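Local coordinates for endo-1,4-b-d-mannanase (Trichoderma reesei, PDB 1QNR), which hydrolyses internal beta-1,4-mannosidic linkages in mannan-type polysaccharides, as a family 5 glycoside hydrolase, at residues W28-L32 and V55-N59; V38-F42 and Y94-A99; P283-A288 and N331-L335; F305-T311 and D321-Y327. All blocks are in the same frame, centred on the assembly; numbering follows the deposited sequence.

Contact 1: residues W28-L32 and V55-N59; sequences WCSFL and VWGFN
Ser-30, on a short 3-10 turn, and Val-55, in extended loop chain, bring the two backbones together, with 6.0 Å between their CA atoms. One side-chain to backbone bond joins them: Ser-30 OG donates to Trp-56 O at 2.8 Å. The hydroxyl stands 23° out of the carbonyl plane. It lies beside the backbone N of Ser-30 (chi1 -59°), which turns it to this carbonyl. Phe-31 reaches further. Phe-31 CZ points at Phe-58 O, 3.3 Å away near the ring plane, and also meets Trp-56 CB. Asn-59 ND2 comes over one face of the Phe-31 ring, toward its rim and 3.5 Å from Phe-31 CE1, with the amide plane turned 67° from the ring. Phe-58 O is buried with no polar partner in the model. Trp-56 NE1 hydrogen-bonds a glycerol, probably from the crystallisation liquor. The two loops follow strands 21-25 and 52-54, neighbours in the parallel barrel. Loops after barrel strands shape the catalytic face in TIM-barrel hydrolases.

Contact 2: residues V38-F42 and Y94-A99; sequences VDSTF and YVVQSA
Val-38 is the central bump of helix 38-42, pressed into a hollow between Tyr-94, Val-95 and Ser-98. Val-38 CG1 lies 3.6 Å from Ser-98 CB, while Val-38 CB meets the edge of the Tyr-94 ring. CG1 is anti to the backbone N (chi1 174°), and that sends this branch toward Ser-98. One turn on, Phe-42 pushes its ring against the other helix beside Val-95 and Ala-99. Its rim does the touching: Phe-42 CZ is 3.8 Å from Val-95 CG1, and CE2 meets Ala-99 CB. The backbone N of Ala-99 lies in the ring plane, at the edge. Small Ser-98 and Ala-99 let the large ring come in close. At the other flank Asp-39 takes two hydroxyls. Ser-98 OG donates to the anti lone pair of Asp-39 OD1 at 3.0 Å. Tyr-94 OH donates to Asp-39 OD2; the modelled 2.4 Å is very short and its exact length is doubtful. Ring and carboxylate planes are 64° apart. Tyr-94 also stacks on His-35. The short axes run 9.9 Å apart at a crossing angle of -41°. Ala-99 touches Leu-106 of strand 105-109 beneath. This is the side-by-side packing of helices in the outer layer of a TIM barrel.

Contact 3: residues P283-A288 and N331-L335; sequences PCTNEA and NWQCL. With SO4 (sulfate ion), chain C.
A disulfide ties two neighbouring helices together, Cys-284 SG to Cys-334 SG at 2.1 Å. Helices 283-295 and 330-343 belong to the outer layer of the TIM barrel, and the second is the last helix of the chain. Their short axes run nearly parallel, 17° apart. Both sulfurs stand anti to their own backbone N (chi1 near 180°), which carries them into the gap between the helices. The S-S torsion of 87° is close to the relaxed value. Deeper in, Leu-335 is a knob in a hole formed by Pro-283, Cys-284, Glu-287 and Ala-288. Its two methyls part to fill it. Leu-335 CD1 lies 3.8 Å from Glu-287 OE1, and Leu-335 CD2 lies 3.9 Å from Ala-288 N. The other carboxylate oxygen, Glu-287 OE2, accepts from the backbone N of Ala-279, which ties the wall of the hole to the loop before the helix. Asn-331 crosses Pro-283 at about a right angle, its OD1 near the proline CG. A sulfate, probably from the crystallisation liquor, sits at the N-terminal end of helix 283-295. First-turn N-H groups point out of the helix end, which would probably favour an anion there. Asn-282 ND2 also binds it. Cys-284 N donates to O1, while sulfate O4 takes two bonds from one residue, Thr-285 N at 2.9 Å and Thr-285 OG1 at 2.8 Å.

Contact 4: residues F305-T311 and D321-Y327; sequences FWQWGDT and DPYTVWY
Asp-321 OD1 is gripped twice, weakly by Gln-307 NE2 across the contact and by Tyr-323 N in an Asx turn. Asp-321 OD2 accepts a nearly straight bond from Trp-306 NE1, 2.9 Å long at 166°. The indole N-H meets the syn side of the carboxylate and points at it within its own ring plane. These bonds fix the rotation of the carboxylate. A cis peptide joins Trp-306 to Gln-307. Beyond it the backbones pair in parallel. Val-325 N donates to Gln-307 O at 2.9 Å, and Tyr-327 N to Gly-309 O at the same length. With no side chain on Gly-309, Thr-324 CG2 comes within 3.5 Å of Gly-309 CA, and the same methyl sits over the centre of the Trp-326 ring. On the face that carries Trp-308 and Val-325, Trp-308 CZ2 touches Tyr-327 CD1 at 3.6 Å, rim to rim. A water bridges Trp-308 O and Thr-324 OG1. Asp-310 OD2 takes Trp-308 NE1 and also His-44 of helix 35-47. Strand 300-309 lies in the parallel barrel between strands 21-25 and 272-277, with short strand 325-326 added at its end and helix 35-47 packed against Trp-308.

Overall arrangement
Contacts 1 and 2 are buried, whereas contacts 3 and 4 are partly buried. The centre of contact 3 lies farthest from the centre of the chain, about 21 Å, against about 11 Å for contact 1. Contacts 2 and 3 each join two helices, one by apolar packing and an aspartate with two hydroxyls, the other by a covalent bond. Contacts 1 and 4 join loops and strand ends, and backbone pairing is found only in contact 4. Contact 4 touches all the others. Trp-28 NE1 probably bonds Trp-308 O, Thr-41 packs on Trp-308 and Asp-310, and Trp-332 lies against Trp-326 and Tyr-327. Contacts 1 and 2 also meet, through Cys-29 and Phe-42.

Contact 1: residues W28-L32 and V55-N59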
loop_
_atom_site.group_PDB
_atom_site.type_symbol
_atom_site.label_atom_id
_atom_site.label_comp_id
_atom_site.label_asym_id
_atom_site.label_seq_id
_atom_site.Cartn_x
_atom_site.Cartn_y
_atom_site.Cartn_z
ATOM N N TRP A 28 9.255 -5.005 -2.773
ATOM C CA TRP A 28 10.525 -5.718 -2.575
ATOM C C TRP A 28 11.680 -4.756 -2.304
ATOM O O TRP A 28 12.776 -5.156 -1.817
ATOM C CB TRP A 28 10.788 -6.577 -3.848
ATOM C CG TRP A 28 10.623 -5.849 -5.167
ATOM C CD1 TRP A 28 9.513 -5.897 -5.975
ATOM C CD2 TRP A 28 11.572 -4.961 -5.852
ATOM N NE1 TRP A 28 9.708 -5.054 -7.100
ATOM C CE2 TRP A 28 10.965 -4.492 -7.031
ATOM C CE3 TRP A 28 12.898 -4.505 -5.559
ATOM C CZ2 TRP A 28 11.585 -3.657 -7.987
ATOM C CZ3 TRP A 28 13.497 -3.618 -6.487
ATOM C CH2 TRP A 28 12.833 -3.216 -7.660
ATOM N N CYS A 29 11.437 -3.446 -2.490
ATOM C CA CYS A 29 12.484 -2.465 -2.203
ATOM C C CYS A 29 12.936 -2.515 -0.736
ATOM O O CYS A 29 14.113 -2.364 -0.341
ATOM C CB CYS A 29 11.859 -1.041 -2.523
ATOM S SG CYS A 29 11.923 -0.513 -4.329
ATOM N N SER A 30 11.946 -2.834 0.164
ATOM C CA SER A 30 12.241 -2.915 1.617
ATOM C C SER A 30 13.170 -4.038 2.039
ATOM O O SER A 30 13.636 -3.992 3.195
ATOM C CB SER A 30 10.883 -3.248 2.394
ATOM O OG SER A 30 9.993 -2.167 2.056
ATOM N N PHE A 31 13.409 -5.032 1.165
ATOM C CA PHE A 31 14.203 -6.204 1.577
ATOM C C PHE A 31 15.546 -6.241 0.829
ATOM O O PHE A 31 16.285 -7.234 0.930
ATOM C CB PHE A 31 13.368 -7.492 1.274
ATOM C CG PHE A 31 11.944 -7.460 1.819
ATOM C CD1 PHE A 31 11.700 -6.918 3.100
ATOM C CD2 PHE A 31 10.914 -8.076 1.109
ATOM C CE1 PHE A 31 10.352 -6.913 3.582
ATOM C CE2 PHE A 31 9.630 -8.125 1.630
ATOM C CZ PHE A 31 9.326 -7.495 2.839
ATOM N N LEU A 32 15.861 -5.210 0.080
ATOM C CA LEU A 32 17.190 -5.129 -0.592
ATOM C C LEU A 32 18.281 -4.942 0.472
ATOM O O LEU A 32 18.206 -4.009 1.291
ATOM C CB LEU A 32 17.173 -3.949 -1.578
ATOM C CG LEU A 32 16.237 -4.114 -2.765
ATOM C CD1 LEU A 32 16.146 -2.793 -3.563
ATOM C CD2 LEU A 32 16.616 -5.250 -3.732
ATOM N N VAL A 55 5.862 0.470 -0.292
ATOM C CA VAL A 55 6.893 -0.596 0.081
ATOM C C VAL A 55 6.327 -1.387 1.249
ATOM O O VAL A 55 5.562 -0.821 2.076
ATOM C CB VAL A 55 8.258 0.074 0.414
ATOM C CG1 VAL A 55 8.755 0.913 -0.785
ATOM C CG2 VAL A 55 8.230 0.936 1.687
ATOM N N TRP A 56 6.741 -2.668 1.412
ATOM C CA TRP A 56 6.217 -3.405 2.626
ATOM C C TRP A 56 6.887 -2.903 3.904
ATOM O O TRP A 56 8.113 -2.773 4.022
ATOM C CB TRP A 56 6.442 -4.919 2.480
ATOM C CG TRP A 56 5.470 -5.630 1.543
ATOM C CD1 TRP A 56 5.586 -6.976 1.280
ATOM C CD2 TRP A 56 4.287 -5.165 0.842
ATOM N NE1 TRP A 56 4.518 -7.378 0.504
ATOM C CE2 TRP A 56 3.729 -6.296 0.196
ATOM C CE3 TRP A 56 3.668 -3.889 0.689
ATOM C CZ2 TRP A 56 2.536 -6.249 -0.562
ATOM C CZ3 TRP A 56 2.479 -3.872 -0.106
ATOM C CH2 TRP A 56 1.900 -5.027 -0.752
ATOM N N GLY A 57 6.070 -2.714 4.964
ATOM C CA GLY A 57 6.619 -2.370 6.295
ATOM C C GLY A 57 6.623 -3.541 7.253
ATOM O O GLY A 57 6.806 -3.311 8.490
ATOM N N PHE A 58 6.542 -4.768 6.732
ATOM C CA PHE A 58 6.495 -5.996 7.488
ATOM C C PHE A 58 7.338 -7.085 6.816
ATOM O O PHE A 58 7.585 -7.060 5.609
ATOM C CB PHE A 58 5.003 -6.543 7.578
ATOM C CG PHE A 58 4.314 -6.685 6.211
ATOM C CD1 PHE A 58 4.533 -7.862 5.434
ATOM C CD2 PHE A 58 3.512 -5.684 5.695
ATOM C CE1 PHE A 58 3.929 -7.957 4.181
ATOM C CE2 PHE A 58 2.877 -5.792 4.444
ATOM C CZ PHE A 58 3.101 -6.942 3.686
ATOM N N ASN A 59 7.761 -8.038 7.695
ATOM C CA ASN A 59 8.393 -9.290 7.212
ATOM C C ASN A 59 8.401 -10.205 8.443
ATOM O O ASN A 59 9.284 -10.196 9.326
ATOM C CB ASN A 59 9.828 -9.002 6.649
ATOM C CG ASN A 59 10.397 -10.218 5.939
ATOM O OD1 ASN A 59 10.144 -11.355 6.343
ATOM N ND2 ASN A 59 11.206 -10.051 4.870
#

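Contact 2: residues V38-F42 and Y94-A99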
loop_
_atom_site.group_PDB
_atom_site.type_symbol
_atom_site.label_atom_id
_atom_site.label_comp_id
_atom_site.label_asym_id
_atom_site.label_seq_id
_atom_site.Cartn_x
_atom_site.Cartn_y
_atom_site.Cartn_z
ATOM N N VAL A 38 19.035 -0.080 -3.760
ATOM C CA VAL A 38 17.950 0.864 -3.419
ATOM C C VAL A 38 18.210 2.185 -4.145
ATOM O O VAL A 38 17.262 2.756 -4.789
ATOM C CB VAL A 38 17.930 1.137 -1.887
ATOM C CG1 VAL A 38 16.912 2.233 -1.537
ATOM C CG2 VAL A 38 17.648 -0.151 -1.111
ATOM N N ASP A 39 19.462 2.678 -4.208
ATOM C CA ASP A 39 19.712 3.999 -4.817
ATOM C C ASP A 39 19.486 3.956 -6.324
ATOM O O ASP A 39 18.863 4.878 -6.883
ATOM C CB ASP A 39 21.148 4.450 -4.492
ATOM C CG ASP A 39 21.203 4.850 -2.975
ATOM O OD1 ASP A 39 20.285 5.364 -2.316
ATOM O OD2 ASP A 39 22.234 4.663 -2.438
ATOM N N SER A 40 19.881 2.847 -7.030
ATOM C CA SER A 40 19.628 2.878 -8.478
ATOM C C SER A 40 18.137 2.786 -8.783
ATOM O O SER A 40 17.636 3.464 -9.688
ATOM C CB SER A 40 20.440 1.794 -9.226
ATOM O OG SER A 40 20.175 0.484 -8.749
ATOM N N THR A 41 17.395 1.983 -8.033
ATOM C CA THR A 41 15.954 1.832 -8.273
ATOM C C THR A 41 15.223 3.162 -7.999
ATOM O O THR A 41 14.390 3.625 -8.812
ATOM C CB THR A 41 15.412 0.721 -7.348
ATOM O OG1 THR A 41 16.122 -0.524 -7.644
ATOM C CG2 THR A 41 13.901 0.483 -7.583
ATOM N N PHE A 42 15.532 3.814 -6.850
ATOM C CA PHE A 42 14.874 5.106 -6.559
ATOM C C PHE A 42 15.343 6.197 -7.503
ATOM O O PHE A 42 14.519 7.114 -7.834
ATOM C CB PHE A 42 15.067 5.466 -5.069
ATOM C CG PHE A 42 14.114 4.773 -4.136
ATOM C CD1 PHE A 42 13.253 3.735 -4.502
ATOM C CD2 PHE A 42 14.042 5.240 -2.817
ATOM C CE1 PHE A 42 12.321 3.170 -3.589
ATOM C CE2 PHE A 42 13.155 4.682 -1.924
ATOM C CZ PHE A 42 12.288 3.642 -2.300
ATOM N N TYR A 94 17.259 2.383 5.467
ATOM C CA TYR A 94 17.942 2.869 4.264
ATOM C C TYR A 94 16.969 3.310 3.178
ATOM O O TYR A 94 17.187 4.232 2.402
ATOM C CB TYR A 94 19.041 1.880 3.761
ATOM C CG TYR A 94 19.911 2.623 2.722
ATOM C CD1 TYR A 94 20.886 3.543 3.149
ATOM C CD2 TYR A 94 19.692 2.514 1.356
ATOM C CE1 TYR A 94 21.635 4.276 2.235
ATOM C CE2 TYR A 94 20.435 3.250 0.447
ATOM C CZ TYR A 94 21.399 4.124 0.886
ATOM O OH TYR A 94 22.195 4.845 -0.015
ATOM N N VAL A 95 15.836 2.529 3.039
ATOM C CA VAL A 95 14.788 2.929 2.097
ATOM C C VAL A 95 14.247 4.302 2.425
ATOM O O VAL A 95 14.063 5.126 1.512
ATOM C CB VAL A 95 13.664 1.829 2.092
ATOM C CG1 VAL A 95 12.480 2.281 1.221
ATOM C CG2 VAL A 95 14.217 0.531 1.550
ATOM N N VAL A 96 13.978 4.559 3.712
ATOM C CA VAL A 96 13.514 5.927 4.066
ATOM C C VAL A 96 14.624 6.980 3.841
ATOM O O VAL A 96 14.298 8.049 3.289
ATOM C CB VAL A 96 13.075 5.948 5.539
ATOM C CG1 VAL A 96 12.687 7.354 6.001
ATOM C CG2 VAL A 96 11.914 4.964 5.756
ATOM N N GLN A 97 15.890 6.660 4.116
ATOM C CA GLN A 97 17.024 7.565 3.846
ATOM C C GLN A 97 17.087 7.904 2.362
ATOM O O GLN A 97 17.246 9.076 1.969
ATOM C CB GLN A 97 18.350 6.919 4.365
ATOM C CG GLN A 97 19.555 7.818 4.029
ATOM C CD GLN A 97 20.926 7.272 4.268
ATOM O OE1 GLN A 97 21.965 7.778 3.665
ATOM N NE2 GLN A 97 21.126 6.308 5.114
ATOM N N SER A 98 16.955 6.886 1.482
ATOM C CA SER A 98 17.022 7.088 0.007
ATOM C C SER A 98 15.831 7.868 -0.491
ATOM O O SER A 98 15.903 8.712 -1.427
ATOM C CB SER A 98 17.151 5.678 -0.652
ATOM O OG SER A 98 17.331 5.871 -2.067
ATOM N N ALA A 99 14.615 7.626 0.086
ATOM C CA ALA A 99 13.426 8.435 -0.322
ATOM C C ALA A 99 13.669 9.903 0.036
ATOM O O ALA A 99 13.357 10.816 -0.771
ATOM C CB ALA A 99 12.171 7.895 0.402
#

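Contact 3: residues P283-A288 and N331-L335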
loop_
_atom_site.group_PDB
_atom_site.type_symbol
_atom_site.label_atom_id
_atom_site.label_comp_id
_atom_site.label_asym_id
_atom_site.label_seq_id
_atom_site.Cartn_x
_atom_site.Cartn_y
_atom_site.Cartn_z
ATOM N N PRO A 283 -1.090 -5.271 -21.308
ATOM C CA PRO A 283 -1.221 -4.193 -20.312
ATOM C C PRO A 283 -1.210 -2.807 -20.899
ATOM O O PRO A 283 -1.942 -1.911 -20.418
ATOM C CB PRO A 283 -0.120 -4.497 -19.279
ATOM C CG PRO A 283 0.911 -5.231 -20.134
ATOM C CD PRO A 283 0.039 -6.165 -20.962
ATOM N N CYS A 284 -0.445 -2.550 -21.979
ATOM C CA CYS A 284 -0.508 -1.192 -22.543
ATOM C C CYS A 284 -1.888 -0.823 -23.083
ATOM O O CYS A 284 -2.444 0.246 -22.800
ATOM C CB CYS A 284 0.543 -1.025 -23.669
ATOM S SG CYS A 284 0.579 0.539 -24.534
ATOM N N THR A 285 -2.496 -1.769 -23.825
ATOM C CA THR A 285 -3.829 -1.587 -24.361
ATOM C C THR A 285 -4.882 -1.516 -23.252
ATOM O O THR A 285 -5.777 -0.636 -23.356
ATOM C CB THR A 285 -4.213 -2.741 -25.310
ATOM O OG1 THR A 285 -3.276 -2.727 -26.444
ATOM C CG2 THR A 285 -5.601 -2.656 -25.918
ATOM N N ASN A 286 -4.835 -2.427 -22.278
ATOM C CA ASN A 286 -5.923 -2.506 -21.293
ATOM C C ASN A 286 -5.824 -1.615 -20.062
ATOM O O ASN A 286 -6.883 -1.224 -19.562
ATOM C CB ASN A 286 -6.031 -3.993 -20.839
ATOM C CG ASN A 286 -6.492 -4.848 -22.019
ATOM O OD1 ASN A 286 -7.392 -4.440 -22.753
ATOM N ND2 ASN A 286 -5.834 -5.971 -22.166
ATOM N N GLU A 287 -4.619 -1.169 -19.670
ATOM C CA GLU A 287 -4.457 -0.336 -18.464
ATOM C C GLU A 287 -4.403 1.161 -18.780
ATOM O O GLU A 287 -4.845 2.014 -17.973
ATOM C CB GLU A 287 -3.172 -0.640 -17.632
ATOM C CG GLU A 287 -3.095 -2.098 -17.203
ATOM C CD GLU A 287 -1.877 -2.461 -16.396
ATOM O OE1 GLU A 287 -1.225 -1.547 -15.830
ATOM O OE2 GLU A 287 -1.545 -3.681 -16.355
ATOM N N ALA A 288 -4.031 1.551 -20.032
ATOM C CA ALA A 288 -4.018 2.980 -20.409
ATOM C C ALA A 288 -5.370 3.652 -20.211
ATOM O O ALA A 288 -5.476 4.791 -19.697
ATOM C CB ALA A 288 -3.450 3.125 -21.853
ATOM N N ASN A 331 6.576 -1.079 -22.270
ATOM C CA ASN A 331 5.463 -0.869 -21.366
ATOM C C ASN A 331 5.794 0.279 -20.396
ATOM O O ASN A 331 4.829 0.976 -20.007
ATOM C CB ASN A 331 5.170 -2.155 -20.577
ATOM C CG ASN A 331 4.478 -3.280 -21.371
ATOM O OD1 ASN A 331 4.498 -4.477 -20.923
ATOM N ND2 ASN A 331 3.876 -2.882 -22.464
ATOM N N TRP A 332 7.035 0.519 -20.009
ATOM C CA TRP A 332 7.372 1.744 -19.234
ATOM C C TRP A 332 7.033 2.955 -20.069
ATOM O O TRP A 332 6.537 3.958 -19.538
ATOM C CB TRP A 332 8.842 1.652 -18.780
ATOM C CG TRP A 332 9.422 2.922 -18.231
ATOM C CD1 TRP A 332 9.482 3.327 -16.924
ATOM C CD2 TRP A 332 10.041 4.014 -18.966
ATOM N NE1 TRP A 332 10.054 4.588 -16.792
ATOM C CE2 TRP A 332 10.431 4.992 -18.050
ATOM C CE3 TRP A 332 10.344 4.169 -20.343
ATOM C CZ2 TRP A 332 11.038 6.216 -18.403
ATOM C CZ3 TRP A 332 10.987 5.352 -20.697
ATOM C CH2 TRP A 332 11.331 6.322 -19.768
ATOM N N GLN A 333 7.361 2.981 -21.390
ATOM C CA GLN A 333 7.029 4.178 -22.201
ATOM C C GLN A 333 5.522 4.367 -22.162
ATOM O O GLN A 333 5.066 5.521 -21.999
ATOM C CB GLN A 333 7.551 3.998 -23.656
ATOM C CG GLN A 333 7.165 4.821 -24.888
ATOM C CD GLN A 333 7.357 4.503 -26.348
ATOM O OE1 GLN A 333 7.093 5.262 -27.376
ATOM N NE2 GLN A 333 7.797 3.310 -26.857
ATOM N N CYS A 334 4.758 3.333 -22.398
ATOM C CA CYS A 334 3.297 3.426 -22.496
ATOM C C CYS A 334 2.542 3.811 -21.189
ATOM O O CYS A 334 1.643 4.659 -21.209
ATOM C CB CYS A 334 2.720 2.105 -22.969
ATOM S SG CYS A 334 0.924 2.019 -23.108
ATOM N N LEU A 335 2.983 3.184 -20.087
ATOM C CA LEU A 335 2.242 3.309 -18.814
ATOM C C LEU A 335 2.873 4.180 -17.768
ATOM O O LEU A 335 2.288 4.437 -16.693
ATOM C CB LEU A 335 2.087 1.844 -18.235
ATOM C CG LEU A 335 1.182 0.956 -19.102
ATOM C CD1 LEU A 335 1.161 -0.487 -18.560
ATOM C CD2 LEU A 335 -0.242 1.516 -19.241
HETATM S S SO4 C . 0.164 -4.539 -25.270
HETATM O O1 SO4 C . 0.943 -4.468 -23.906
HETATM O O2 SO4 C . 0.181 -5.937 -25.789
HETATM O O3 SO4 C . 0.858 -3.657 -26.273
HETATM O O4 SO4 C . -1.218 -4.028 -25.141
#

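Contact 4: residues F305-T311 and D321-Y327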
loop_
_atom_site.group_PDB
_atom_site.type_symbol
_atom_site.label_atom_id
_atom_site.label_comp_id
_atom_site.label_asym_id
_atom_site.label_seq_id
_atom_site.Cartn_x
_atom_site.Cartn_y
_atom_site.Cartn_z
ATOM N N PHE A 305 0.486 1.975 -10.226
ATOM C CA PHE A 305 0.392 0.655 -10.850
ATOM C C PHE A 305 1.118 -0.412 -10.024
ATOM O O PHE A 305 2.095 -0.125 -9.293
ATOM C CB PHE A 305 0.921 0.667 -12.304
ATOM C CG PHE A 305 2.399 1.018 -12.485
ATOM C CD1 PHE A 305 2.838 2.331 -12.522
ATOM C CD2 PHE A 305 3.352 -0.006 -12.515
ATOM C CE1 PHE A 305 4.184 2.623 -12.762
ATOM C CE2 PHE A 305 4.727 0.318 -12.719
ATOM C CZ PHE A 305 5.136 1.625 -12.791
ATOM N N TRP A 306 0.629 -1.677 -10.154
ATOM C CA TRP A 306 1.359 -2.843 -9.636
ATOM C C TRP A 306 2.034 -3.519 -10.812
ATOM O O TRP A 306 1.281 -4.013 -11.732
ATOM C CB TRP A 306 0.374 -3.824 -8.902
ATOM C CG TRP A 306 1.146 -5.005 -8.340
ATOM C CD1 TRP A 306 1.526 -6.145 -9.005
ATOM C CD2 TRP A 306 1.621 -5.170 -6.984
ATOM N NE1 TRP A 306 2.229 -6.983 -8.163
ATOM C CE2 TRP A 306 2.290 -6.413 -6.888
ATOM C CE3 TRP A 306 1.515 -4.368 -5.828
ATOM C CZ2 TRP A 306 2.893 -6.872 -5.738
ATOM C CZ3 TRP A 306 2.062 -4.866 -4.619
ATOM C CH2 TRP A 306 2.762 -6.094 -4.562
ATOM N N GLN A 307 3.374 -3.520 -11.011
ATOM C CA GLN A 307 4.349 -3.031 -10.029
ATOM C C GLN A 307 5.653 -2.695 -10.774
ATOM O O GLN A 307 5.870 -3.100 -11.937
ATOM C CB GLN A 307 4.687 -4.120 -8.988
ATOM C CG GLN A 307 5.326 -5.426 -9.584
ATOM C CD GLN A 307 5.866 -6.372 -8.500
ATOM O OE1 GLN A 307 6.343 -6.020 -7.431
ATOM N NE2 GLN A 307 5.836 -7.712 -8.810
ATOM N N TRP A 308 6.551 -1.927 -10.090
ATOM C CA TRP A 308 7.870 -1.651 -10.665
ATOM C C TRP A 308 8.754 -2.886 -10.782
ATOM O O TRP A 308 8.777 -3.701 -9.846
ATOM C CB TRP A 308 8.577 -0.629 -9.687
ATOM C CG TRP A 308 9.807 0.068 -10.263
ATOM C CD1 TRP A 308 11.102 -0.280 -10.117
ATOM C CD2 TRP A 308 9.741 1.171 -11.191
ATOM N NE1 TRP A 308 11.911 0.628 -10.839
ATOM C CE2 TRP A 308 11.069 1.496 -11.555
ATOM C CE3 TRP A 308 8.662 1.946 -11.698
ATOM C CZ2 TRP A 308 11.400 2.570 -12.419
ATOM C CZ3 TRP A 308 8.994 3.013 -12.565
ATOM C CH2 TRP A 308 10.363 3.296 -12.924
ATOM N N GLY A 309 9.477 -2.996 -11.909
ATOM C CA GLY A 309 10.562 -4.009 -12.042
ATOM C C GLY A 309 11.858 -3.267 -12.420
ATOM O O GLY A 309 11.772 -2.259 -13.126
ATOM N N ASP A 310 12.960 -3.756 -11.844
ATOM C CA ASP A 310 14.235 -3.077 -12.197
ATOM C C ASP A 310 15.377 -4.091 -12.130
ATOM O O ASP A 310 15.184 -5.289 -11.805
ATOM C CB ASP A 310 14.486 -1.904 -11.199
ATOM C CG ASP A 310 15.132 -0.707 -11.897
ATOM O OD1 ASP A 310 16.020 -0.876 -12.797
ATOM O OD2 ASP A 310 14.775 0.451 -11.505
ATOM N N THR A 311 16.580 -3.669 -12.525
ATOM C CA THR A 311 17.756 -4.526 -12.517
ATOM C C THR A 311 18.939 -3.795 -11.917
ATOM O O THR A 311 18.884 -2.519 -11.774
ATOM C CB THR A 311 18.121 -4.998 -13.960
ATOM O OG1 THR A 311 18.583 -3.882 -14.751
ATOM C CG2 THR A 311 16.941 -5.680 -14.643
ATOM N N ASP A 321 6.586 -10.442 -11.104
ATOM C CA ASP A 321 5.410 -11.311 -11.339
ATOM C C ASP A 321 4.837 -10.952 -12.704
ATOM O O ASP A 321 5.411 -10.110 -13.467
ATOM C CB ASP A 321 4.419 -11.144 -10.163
ATOM C CG ASP A 321 3.687 -9.810 -10.099
ATOM O OD1 ASP A 321 3.830 -8.947 -10.991
ATOM O OD2 ASP A 321 2.963 -9.691 -9.025
ATOM N N PRO A 322 3.724 -11.510 -13.179
ATOM C CA PRO A 322 3.196 -11.244 -14.535
ATOM C C PRO A 322 2.693 -9.823 -14.737
ATOM O O PRO A 322 2.325 -9.466 -15.863
ATOM C CB PRO A 322 2.064 -12.305 -14.669
ATOM C CG PRO A 322 2.557 -13.438 -13.757
ATOM C CD PRO A 322 3.066 -12.705 -12.517
ATOM N N TYR A 323 2.595 -8.995 -13.666
ATOM C CA TYR A 323 2.154 -7.610 -13.772
ATOM C C TYR A 323 3.331 -6.658 -13.712
ATOM O O TYR A 323 3.138 -5.396 -13.747
ATOM C CB TYR A 323 1.281 -7.386 -12.486
ATOM C CG TYR A 323 -0.024 -8.195 -12.449
ATOM C CD1 TYR A 323 -1.036 -7.949 -13.364
ATOM C CD2 TYR A 323 -0.186 -9.118 -11.437
ATOM C CE1 TYR A 323 -2.280 -8.654 -13.293
ATOM C CE2 TYR A 323 -1.433 -9.805 -11.332
ATOM C CZ TYR A 323 -2.406 -9.566 -12.289
ATOM O OH TYR A 323 -3.617 -10.254 -12.165
ATOM N N THR A 324 4.563 -7.121 -13.635
ATOM C CA THR A 324 5.715 -6.197 -13.593
ATOM C C THR A 324 5.862 -5.381 -14.867
ATOM O O THR A 324 5.764 -5.871 -16.024
ATOM C CB THR A 324 6.986 -7.051 -13.346
ATOM O OG1 THR A 324 6.953 -7.595 -12.034
ATOM C CG2 THR A 324 8.257 -6.208 -13.541
ATOM N N VAL A 325 6.070 -4.046 -14.680
ATOM C CA VAL A 325 6.391 -3.100 -15.767
ATOM C C VAL A 325 7.863 -2.786 -15.564
ATOM O O VAL A 325 8.269 -2.139 -14.582
ATOM C CB VAL A 325 5.510 -1.837 -15.715
ATOM C CG1 VAL A 325 5.974 -0.843 -16.808
ATOM C CG2 VAL A 325 4.013 -2.161 -15.821
ATOM N N TRP A 326 8.751 -3.304 -16.423
ATOM C CA TRP A 326 10.205 -3.168 -16.259
ATOM C C TRP A 326 10.690 -1.773 -16.656
ATOM O O TRP A 326 10.290 -1.252 -17.749
ATOM C CB TRP A 326 10.936 -4.208 -17.134
ATOM C CG TRP A 326 10.715 -5.656 -16.685
ATOM C CD1 TRP A 326 9.807 -6.570 -17.254
ATOM C CD2 TRP A 326 11.386 -6.304 -15.588
ATOM N NE1 TRP A 326 9.895 -7.722 -16.503
ATOM C CE2 TRP A 326 10.821 -7.582 -15.499
ATOM C CE3 TRP A 326 12.334 -5.927 -14.641
ATOM C CZ2 TRP A 326 11.252 -8.501 -14.536
ATOM C CZ3 TRP A 326 12.750 -6.831 -13.646
ATOM C CH2 TRP A 326 12.191 -8.146 -13.625
ATOM N N TYR A 327 11.548 -1.154 -15.832
ATOM C CA TYR A 327 12.037 0.212 -16.194
ATOM C C TYR A 327 12.705 0.192 -17.584
ATOM O O TYR A 327 13.443 -0.733 -17.993
ATOM C CB TYR A 327 13.138 0.585 -15.179
ATOM C CG TYR A 327 13.805 1.934 -15.466
ATOM C CD1 TYR A 327 13.076 3.124 -15.563
ATOM C CD2 TYR A 327 15.197 1.927 -15.704
ATOM C CE1 TYR A 327 13.734 4.295 -15.868
ATOM C CE2 TYR A 327 15.815 3.121 -16.057
ATOM C CZ TYR A 327 15.083 4.274 -16.091
ATOM O OH TYR A 327 15.740 5.454 -16.392
HETATM O O HOH W 1 8.691 -6.450 -10.270
#